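Local coordinates for uncharacterized protein Q99UF4 (Staphylococcus aureus, PDB 3B2N) that is probably a DNA-binding response regulator of the LuxR family, whose receiver domain would take up a phosphoryl group to control transcription, at residues 7-12 with 53-58; 63-68 with 80-85; 85-90 with 103-108. All coordinates share one frame; numbering follows the deposited sequence.

Contact 1. Residues 7-12 with 53-58; sequences IIAEDQ and VILDIE
Strands 7-9 and 53-55 run side by side in the same direction, their axes 4.9 Å apart, pairing I7 with V53, I8 with I54 and A9 with L55. Three backbone hydrogen bonds lace them: I54 N gives to I7 O, A9 N to I54 O at 2.8 Å, and D56 N to A9 O just past the paired residues. On the sheet face carrying I7 and A9, the CB of I7 meets V53 CG1 at 4.1 Å, and the methyl of A9 lies against L55 CD1, beneath helix 38-48. I8 and I54 point to the other face; I8 CG1 touches I54 CD1 at 4.3 Å, and helix 13-26 covers both. Strand 52-55 is the middle of the five and 4-9 lies next to it; at their carboxyl ends a CheY-like receiver domain gathers its acidic pocket, and D56 stands where the family usually carries the phosphoacceptor aspartate. With CG anti to the backbone N (chi1 -174°), D56 holds its carboxylate toward the loop 10-12. D11 N donates to D56 OD2 at 3.1 Å with a 154° bond, coming in on the anti side and only slightly out of the carboxylate plane. E10 bends back at chi2, bringing like charges close together, OE1 3.5 Å from D56 OD2, the two carboxylates 19° from parallel. K106 spans E10 and D56 and probably offsets them, with a salt bridge to E10 OE1 and a longer, weak ion pair to D56 OD1. E10 OE2 accepts from Q12 N at 2.7 Å, so both its oxygens are held, limiting rotation.

Contact 2. Residues 63-68 with 80-85; sequences TGLEVL and VIIVTT
Helix 64-68 packs over strand 80-84 nearly antiparallel to it (173° between their directions), the axes 9.7 Å apart, the CA atoms of G64 and I82, and of L68 and V80, being the nearest pairs. No hydrogen bond crosses the gap; the contact is purely apolar, and every residue that touches is buried. I82 does most of the reaching. Its CD1 runs up to the first turn of the helix and meets L65 CD2 at 3.7 Å, the two side chains crossing at about a right angle. The same methyl lies 4.1 Å from the carbonyl carbon C of G64, which has no side chain of its own to put between them. One turn on, L68 points at the strand. Its CG stands anti to the backbone N (chi1 161°), and CD1 settles on the branched end of V80, 3.9 Å from CG1 and almost as near to CB and CG2. The other branch, CD2, only grazes I82 CD1. The helix starts cleanly just ahead of G64 through a capping box: E66 N gives to T63 OG1 at 3.0 Å, and T63 N returns a bond to E66 OE1. Helix 64-73 is the crossover of the beta-alpha-beta unit joining strands 52-55 and 79-84: V67 leans on L55 of the first strand, V80 touches V53 and L55 beside it, L68 also reaches N98 and V100, and helix 110-121 packs against I81 and V83 from the other face of the sheet.

Contact 3. Residues 85-90 with 103-108; sequences TFKRPG and YVLKER
Packing is closest where K87 folds over L105. Bent at chi2, chi3 and chi4, the lysine chain crosses the leucine at about a right angle and presses CD onto L105 CD2 at 3.5 Å, tighter than usual for two carbons. The other branch of L105, CD1, lies 3.8 Å from F86 O, so the leucine is wedged between the lysine's methylenes and the backbone of the loop. Alongside, T85 CG2 rests on the extended chain of K106, 3.8 Å from CD. Polar links across the segments are slacker. Y103, its CG anti to the backbone N (chi1 -169°), reaches OH toward F86 O, which lies near the ring plane at its edge; at 3.5 Å the bond is weak. On the solvent side, K87 NZ and E107 OE1 make only a long salt bridge of 3.6 Å. A water bridges the segments further along, taking hydrogen bonds from T85 N at 3.1 Å and from K106 NZ at 2.8 Å, while that ammonium keeps its salt bridge to E10. Helix 89-97 flanks the tyrosine, with F92 meeting its ring edge-to-face. The loop after strand 79-84 facing the end of strand 102-105 is characteristic of receiver domains: Y103 and K106 have the spacing of the family's switch aromatic and conserved lysine, consistent with those roles here.

Along the chain the three contacts come in series, none enclosing or crossing another. Contact 1 closes the longest loop, bringing strand 52-55 back beside strand 4-9 after helices 13-26 and 38-48 and edge strand 29-35. Contact 2 follows within the next beta-alpha-beta unit, laying helix 64-73 on strand 79-84. Contact 3 begins at T85, which ends contact 2, and closes the beta-alpha-beta unit of strand 79-84, helix 89-97 and edge strand 102-105. Neighbouring strands join them: V53 O and I81 N lie 2.8 Å apart between contacts 1 and 2, I82 O and V104 N 2.7 Å between contacts 2 and 3. Contacts 1 and 3 meet at the carboxyl ends of the strands, around the acidic pocket.

Contact 1. Residues 7-12 with 53-58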
loop_
_atom_site.group_PDB
_atom_site.type_symbol
_atom_site.label_atom_id
_atom_site.label_comp_id
_atom_site.label_asym_id
_atom_site.label_seq_id
_atom_site.Cartn_x
_atom_site.Cartn_y
_atom_site.Cartn_z
ATOM N N ILE A 7 6.435 -1.295 2.822
ATOM C CA ILE A 7 6.240 -2.575 2.174
ATOM C C ILE A 7 5.256 -2.334 1.023
ATOM O O ILE A 7 4.307 -1.549 1.153
ATOM C CB ILE A 7 5.724 -3.672 3.186
ATOM C CG1 ILE A 7 6.840 -4.034 4.178
ATOM C CG2 ILE A 7 5.156 -4.930 2.398
ATOM C CD1 ILE A 7 6.494 -5.035 5.306
ATOM N N ILE A 8 5.462 -3.023 -0.100
ATOM C CA ILE A 8 4.617 -2.834 -1.269
ATOM C C ILE A 8 3.996 -4.138 -1.625
ATOM O O ILE A 8 4.708 -5.140 -1.805
ATOM C CB ILE A 8 5.388 -2.329 -2.493
ATOM C CG1 ILE A 8 6.023 -0.967 -2.147
ATOM C CG2 ILE A 8 4.392 -2.262 -3.756
ATOM C CD1 ILE A 8 7.012 -0.470 -3.171
ATOM N N ALA A 9 2.669 -4.170 -1.671
ATOM C CA ALA A 9 2.046 -5.429 -2.087
ATOM C C ALA A 9 1.259 -5.066 -3.354
ATOM O O ALA A 9 0.315 -4.255 -3.306
ATOM C CB ALA A 9 1.107 -5.977 -0.971
ATOM N N GLU A 10 1.620 -5.658 -4.476
ATOM C CA GLU A 10 0.988 -5.340 -5.745
ATOM C C GLU A 10 0.890 -6.584 -6.662
ATOM O O GLU A 10 1.851 -7.361 -6.821
ATOM C CB GLU A 10 1.739 -4.166 -6.420
ATOM C CG GLU A 10 1.635 -4.123 -7.994
ATOM C CD GLU A 10 0.201 -3.800 -8.484
ATOM O OE1 GLU A 10 -0.492 -2.952 -7.860
ATOM O OE2 GLU A 10 -0.251 -4.431 -9.467
ATOM N N ASP A 11 -0.277 -6.779 -7.257
ATOM C CA ASP A 11 -0.519 -8.021 -7.968
ATOM C C ASP A 11 0.358 -8.114 -9.210
ATOM O O ASP A 11 0.859 -9.150 -9.523
ATOM C CB ASP A 11 -1.983 -8.098 -8.388
ATOM C CG ASP A 11 -2.321 -9.437 -9.015
ATOM O OD1 ASP A 11 -2.578 -9.462 -10.216
ATOM O OD2 ASP A 11 -2.236 -10.481 -8.338
ATOM N N GLN A 12 0.600 -7.003 -9.898
ATOM C CA GLN A 12 1.234 -7.142 -11.169
ATOM C C GLN A 12 2.753 -6.975 -10.970
ATOM O O GLN A 12 3.208 -5.939 -10.467
ATOM C CB GLN A 12 0.671 -6.094 -12.139
ATOM C CG GLN A 12 1.283 -6.173 -13.523
ATOM C CD GLN A 12 0.996 -4.921 -14.256
ATOM O OE1 GLN A 12 1.815 -4.015 -14.246
ATOM N NE2 GLN A 12 -0.175 -4.838 -14.886
ATOM N N VAL A 53 2.463 1.282 4.271
ATOM C CA VAL A 53 2.289 0.210 3.288
ATOM C C VAL A 53 1.500 0.698 2.080
ATOM O O VAL A 53 0.573 1.539 2.194
ATOM C CB VAL A 53 1.655 -1.102 3.864
ATOM C CG1 VAL A 53 2.579 -1.749 4.890
ATOM C CG2 VAL A 53 0.262 -0.854 4.516
ATOM N N ILE A 54 1.857 0.136 0.922
ATOM C CA ILE A 54 1.135 0.367 -0.323
ATOM C C ILE A 54 0.484 -0.961 -0.718
ATOM O O ILE A 54 1.190 -1.989 -0.826
ATOM C CB ILE A 54 2.115 0.866 -1.387
ATOM C CG1 ILE A 54 2.816 2.121 -0.834
ATOM C CG2 ILE A 54 1.432 1.254 -2.610
ATOM C CD1 ILE A 54 3.823 2.686 -1.807
ATOM N N LEU A 55 -0.834 -0.928 -0.936
ATOM C CA LEU A 55 -1.587 -2.157 -1.101
ATOM C C LEU A 55 -2.457 -2.036 -2.344
ATOM O O LEU A 55 -3.243 -1.067 -2.481
ATOM C CB LEU A 55 -2.517 -2.360 0.123
ATOM C CG LEU A 55 -2.172 -3.161 1.380
ATOM C CD1 LEU A 55 -0.720 -3.348 1.618
ATOM C CD2 LEU A 55 -2.830 -2.565 2.582
ATOM N N ASP A 56 -2.298 -2.996 -3.246
ATOM C CA ASP A 56 -3.245 -3.205 -4.348
ATOM C C ASP A 56 -4.520 -3.827 -3.705
ATOM O O ASP A 56 -4.453 -4.329 -2.597
ATOM C CB ASP A 56 -2.570 -4.161 -5.365
ATOM C CG ASP A 56 -3.362 -4.376 -6.637
ATOM O OD1 ASP A 56 -4.332 -3.608 -6.945
ATOM O OD2 ASP A 56 -3.021 -5.361 -7.332
ATOM N N ILE A 57 -5.674 -3.763 -4.369
ATOM C CA ILE A 57 -6.880 -4.391 -3.812
ATOM C C ILE A 57 -6.940 -5.854 -4.166
ATOM O O ILE A 57 -6.836 -6.709 -3.315
ATOM C CB ILE A 57 -8.155 -3.740 -4.282
ATOM C CG1 ILE A 57 -8.180 -2.279 -3.845
ATOM C CG2 ILE A 57 -9.396 -4.541 -3.728
ATOM C CD1 ILE A 57 -9.518 -1.554 -4.070
ATOM N N GLU A 58 -7.098 -6.178 -5.425
ATOM C CA GLU A 58 -7.418 -7.545 -5.718
ATOM C C GLU A 58 -6.144 -8.374 -5.848
ATOM O O GLU A 58 -5.453 -8.272 -6.847
ATOM C CB GLU A 58 -8.231 -7.575 -7.001
ATOM C CG GLU A 58 -8.844 -8.897 -7.357
ATOM C CD GLU A 58 -9.815 -8.677 -8.488
ATOM O OE1 GLU A 58 -10.399 -7.561 -8.504
ATOM O OE2 GLU A 58 -9.971 -9.581 -9.354
#

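Contact 2. Residues 63-68 with 80-85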
loop_
_atom_site.group_PDB
_atom_site.type_symbol
_atom_site.label_atom_id
_atom_site.label_comp_id
_atom_site.label_asym_id
_atom_site.label_seq_id
_atom_site.Cartn_x
_atom_site.Cartn_y
_atom_site.Cartn_z
ATOM N N THR A 63 -7.018 -9.629 -0.021
ATOM C CA THR A 63 -7.097 -8.410 -0.801
ATOM C C THR A 63 -6.472 -7.340 0.048
ATOM O O THR A 63 -6.293 -7.525 1.274
ATOM C CB THR A 63 -8.567 -7.999 -1.073
ATOM O OG1 THR A 63 -9.181 -7.623 0.166
ATOM C CG2 THR A 63 -9.398 -9.191 -1.773
ATOM N N GLY A 64 -6.131 -6.219 -0.580
ATOM C CA GLY A 64 -5.594 -5.060 0.139
ATOM C C GLY A 64 -6.557 -4.528 1.190
ATOM O O GLY A 64 -6.138 -4.037 2.270
ATOM N N LEU A 65 -7.854 -4.639 0.897
ATOM C CA LEU A 65 -8.887 -4.204 1.826
ATOM C C LEU A 65 -8.973 -5.089 3.075
ATOM O O LEU A 65 -9.160 -4.575 4.175
ATOM C CB LEU A 65 -10.251 -4.115 1.115
ATOM C CG LEU A 65 -10.481 -3.080 -0.022
ATOM C CD1 LEU A 65 -11.815 -3.364 -0.805
ATOM C CD2 LEU A 65 -10.438 -1.616 0.498
ATOM N N GLU A 66 -8.871 -6.406 2.912
ATOM C CA GLU A 66 -8.718 -7.311 4.065
ATOM C C GLU A 66 -7.414 -7.063 4.870
ATOM O O GLU A 66 -7.400 -7.151 6.082
ATOM C CB GLU A 66 -8.772 -8.757 3.596
ATOM C CG GLU A 66 -10.118 -9.120 3.014
ATOM C CD GLU A 66 -10.122 -10.440 2.283
ATOM O OE1 GLU A 66 -9.172 -10.778 1.524
ATOM O OE2 GLU A 66 -11.126 -11.158 2.462
ATOM N N VAL A 67 -6.314 -6.788 4.185
ATOM C CA VAL A 67 -5.068 -6.440 4.878
ATOM C C VAL A 67 -5.274 -5.114 5.664
ATOM O O VAL A 67 -4.932 -5.028 6.829
ATOM C CB VAL A 67 -3.885 -6.308 3.896
ATOM C CG1 VAL A 67 -2.609 -5.769 4.602
ATOM C CG2 VAL A 67 -3.575 -7.678 3.214
ATOM N N LEU A 68 -5.831 -4.089 5.018
ATOM C CA LEU A 68 -6.136 -2.825 5.704
ATOM C C LEU A 68 -7.012 -3.087 6.924
ATOM O O LEU A 68 -6.708 -2.612 8.029
ATOM C CB LEU A 68 -6.833 -1.842 4.734
ATOM C CG LEU A 68 -7.619 -0.658 5.348
ATOM C CD1 LEU A 68 -6.659 0.301 6.059
ATOM C CD2 LEU A 68 -8.340 0.084 4.249
ATOM N N VAL A 80 -1.549 3.540 5.620
ATOM C CA VAL A 80 -1.915 2.561 4.596
ATOM C C VAL A 80 -2.438 3.305 3.391
ATOM O O VAL A 80 -3.431 4.064 3.495
ATOM C CB VAL A 80 -3.013 1.539 5.090
ATOM C CG1 VAL A 80 -3.383 0.591 3.969
ATOM C CG2 VAL A 80 -2.593 0.783 6.380
ATOM N N ILE A 81 -1.810 3.057 2.246
ATOM C CA ILE A 81 -2.274 3.625 0.992
ATOM C C ILE A 81 -2.709 2.487 0.068
ATOM O O ILE A 81 -1.911 1.588 -0.210
ATOM C CB ILE A 81 -1.150 4.453 0.349
ATOM C CG1 ILE A 81 -0.863 5.647 1.291
ATOM C CG2 ILE A 81 -1.595 4.902 -1.082
ATOM C CD1 ILE A 81 0.522 6.034 1.376
ATOM N N ILE A 82 -3.959 2.524 -0.378
ATOM C CA ILE A 82 -4.420 1.640 -1.412
ATOM C C ILE A 82 -4.161 2.272 -2.779
ATOM O O ILE A 82 -4.391 3.462 -2.970
ATOM C CB ILE A 82 -5.883 1.293 -1.212
ATOM C CG1 ILE A 82 -6.043 0.559 0.134
ATOM C CG2 ILE A 82 -6.493 0.575 -2.432
ATOM C CD1 ILE A 82 -6.919 -0.601 0.138
ATOM N N VAL A 83 -3.659 1.470 -3.726
ATOM C CA VAL A 83 -3.300 1.968 -5.058
ATOM C C VAL A 83 -3.891 0.966 -6.001
ATOM O O VAL A 83 -3.470 -0.184 -5.963
ATOM C CB VAL A 83 -1.739 1.996 -5.230
ATOM C CG1 VAL A 83 -1.335 2.407 -6.634
ATOM C CG2 VAL A 83 -1.170 2.936 -4.310
ATOM N N THR A 84 -4.874 1.364 -6.823
ATOM C CA THR A 84 -5.654 0.411 -7.609
ATOM C C THR A 84 -6.057 0.982 -8.964
ATOM O O THR A 84 -6.127 2.208 -9.123
ATOM C CB THR A 84 -6.953 -0.018 -6.829
ATOM O OG1 THR A 84 -7.635 -1.070 -7.531
ATOM C CG2 THR A 84 -7.916 1.209 -6.624
ATOM N N THR A 85 -6.339 0.106 -9.936
ATOM C CA THR A 85 -7.076 0.522 -11.149
ATOM C C THR A 85 -8.595 0.732 -10.921
ATOM O O THR A 85 -9.253 1.397 -11.715
ATOM C CB THR A 85 -6.919 -0.490 -12.288
ATOM O OG1 THR A 85 -7.411 -1.760 -11.837
ATOM C CG2 THR A 85 -5.486 -0.674 -12.638
#

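Contact 3. Residues 85-90 with 103-108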
loop_
_atom_site.group_PDB
_atom_site.type_symbol
_atom_site.label_atom_id
_atom_site.label_comp_id
_atom_site.label_asym_id
_atom_site.label_seq_id
_atom_site.Cartn_x
_atom_site.Cartn_y
_atom_site.Cartn_z
ATOM N N THR A 85 -6.339 0.106 -9.936
ATOM C CA THR A 85 -7.076 0.522 -11.149
ATOM C C THR A 85 -8.595 0.732 -10.921
ATOM O O THR A 85 -9.253 1.397 -11.715
ATOM C CB THR A 85 -6.919 -0.490 -12.288
ATOM O OG1 THR A 85 -7.411 -1.760 -11.837
ATOM C CG2 THR A 85 -5.486 -0.674 -12.638
ATOM N N PHE A 86 -9.158 0.197 -9.842
ATOM C CA PHE A 86 -10.634 0.151 -9.761
ATOM C C PHE A 86 -11.312 1.498 -9.540
ATOM O O PHE A 86 -11.146 2.143 -8.477
ATOM C CB PHE A 86 -11.151 -0.862 -8.716
ATOM C CG PHE A 86 -10.729 -2.291 -8.978
ATOM C CD1 PHE A 86 -10.684 -3.220 -7.929
ATOM C CD2 PHE A 86 -10.369 -2.707 -10.262
ATOM C CE1 PHE A 86 -10.295 -4.540 -8.164
ATOM C CE2 PHE A 86 -9.963 -4.018 -10.498
ATOM C CZ PHE A 86 -9.921 -4.931 -9.458
ATOM N N LYS A 87 -12.099 1.898 -10.533
ATOM C CA LYS A 87 -12.950 3.063 -10.409
ATOM C C LYS A 87 -14.278 2.739 -9.690
ATOM O O LYS A 87 -14.907 3.653 -9.150
ATOM C CB LYS A 87 -13.213 3.676 -11.781
ATOM C CG LYS A 87 -11.992 4.307 -12.423
ATOM C CD LYS A 87 -11.716 5.681 -11.839
ATOM C CE LYS A 87 -12.637 6.760 -12.404
ATOM N NZ LYS A 87 -12.323 7.030 -13.837
ATOM N N ARG A 88 -14.700 1.464 -9.678
ATOM C CA ARG A 88 -15.921 1.043 -8.936
ATOM C C ARG A 88 -16.114 1.724 -7.577
ATOM O O ARG A 88 -15.213 1.679 -6.726
ATOM C CB ARG A 88 -15.995 -0.482 -8.747
ATOM C CG ARG A 88 -17.148 -1.166 -9.532
ATOM C CD ARG A 88 -16.656 -2.371 -10.364
ATOM N NE ARG A 88 -15.738 -1.966 -11.446
ATOM C CZ ARG A 88 -14.411 -1.832 -11.329
ATOM N NH1 ARG A 88 -13.803 -2.079 -10.174
ATOM N NH2 ARG A 88 -13.689 -1.447 -12.375
ATOM N N PRO A 89 -17.305 2.343 -7.370
ATOM C CA PRO A 89 -17.682 3.056 -6.134
ATOM C C PRO A 89 -17.583 2.191 -4.858
ATOM O O PRO A 89 -17.210 2.704 -3.796
ATOM C CB PRO A 89 -19.155 3.438 -6.395
ATOM C CG PRO A 89 -19.634 2.459 -7.484
ATOM C CD PRO A 89 -18.412 2.360 -8.353
ATOM N N GLY A 90 -17.917 0.900 -4.971
ATOM C CA GLY A 90 -17.884 -0.030 -3.843
ATOM C C GLY A 90 -16.525 -0.117 -3.161
ATOM O O GLY A 90 -16.450 -0.161 -1.925
ATOM N N TYR A 103 -6.350 6.781 -0.880
ATOM C CA TYR A 103 -6.800 5.884 -1.928
ATOM C C TYR A 103 -6.280 6.490 -3.238
ATOM O O TYR A 103 -6.672 7.573 -3.608
ATOM C CB TYR A 103 -8.317 5.871 -1.930
ATOM C CG TYR A 103 -8.949 4.788 -2.774
ATOM C CD1 TYR A 103 -9.188 3.511 -2.246
ATOM C CD2 TYR A 103 -9.352 5.042 -4.086
ATOM C CE1 TYR A 103 -9.815 2.520 -3.002
ATOM C CE2 TYR A 103 -9.952 4.050 -4.851
ATOM C CZ TYR A 103 -10.169 2.808 -4.301
ATOM O OH TYR A 103 -10.777 1.857 -5.029
ATOM N N VAL A 104 -5.393 5.807 -3.930
ATOM C CA VAL A 104 -4.775 6.389 -5.116
ATOM C C VAL A 104 -5.074 5.534 -6.344
ATOM O O VAL A 104 -4.787 4.312 -6.365
ATOM C CB VAL A 104 -3.251 6.524 -4.894
ATOM C CG1 VAL A 104 -2.520 7.010 -6.174
ATOM C CG2 VAL A 104 -3.001 7.493 -3.743
ATOM N N LEU A 105 -5.641 6.165 -7.368
ATOM C CA LEU A 105 -5.893 5.471 -8.632
ATOM C C LEU A 105 -4.623 5.377 -9.450
ATOM O O LEU A 105 -3.822 6.304 -9.442
ATOM C CB LEU A 105 -6.901 6.272 -9.453
ATOM C CG LEU A 105 -8.353 5.890 -9.679
ATOM C CD1 LEU A 105 -8.993 5.258 -8.497
ATOM C CD2 LEU A 105 -9.089 7.153 -10.092
ATOM N N LYS A 106 -4.479 4.302 -10.232
ATOM C CA LYS A 106 -3.307 4.172 -11.128
ATOM C C LYS A 106 -3.355 5.089 -12.342
ATOM O O LYS A 106 -2.481 4.994 -13.199
ATOM C CB LYS A 106 -3.072 2.700 -11.516
ATOM C CG LYS A 106 -2.792 1.890 -10.226
ATOM C CD LYS A 106 -2.504 0.435 -10.515
ATOM C CE LYS A 106 -2.228 -0.358 -9.249
ATOM N NZ LYS A 106 -2.241 -1.824 -9.627
ATOM N N GLU A 107 -4.374 5.975 -12.400
ATOM C CA GLU A 107 -4.326 7.187 -13.238
ATOM C C GLU A 107 -3.240 8.202 -12.849
ATOM O O GLU A 107 -2.863 9.069 -13.651
ATOM C CB GLU A 107 -5.682 7.908 -13.212
ATOM C CG GLU A 107 -6.632 7.377 -14.274
ATOM C CD GLU A 107 -8.042 7.943 -14.150
ATOM O OE1 GLU A 107 -8.909 7.497 -14.929
ATOM O OE2 GLU A 107 -8.280 8.833 -13.290
ATOM N N ARG A 108 -2.755 8.092 -11.612
ATOM C CA ARG A 108 -1.733 8.978 -11.041
ATOM C C ARG A 108 -0.390 8.389 -11.332
ATOM O O ARG A 108 -0.273 7.165 -11.454
ATOM C CB ARG A 108 -1.901 9.037 -9.493
ATOM C CG ARG A 108 -3.301 9.463 -9.008
ATOM C CD ARG A 108 -3.483 10.995 -9.025
ATOM N NE ARG A 108 -3.721 11.462 -10.374
ATOM C CZ ARG A 108 -4.887 11.364 -11.026
ATOM N NH1 ARG A 108 -4.963 11.835 -12.272
ATOM N NH2 ARG A 108 -5.969 10.797 -10.456
HETATM O O HOH W 1 -4.975 -2.541 -9.271
#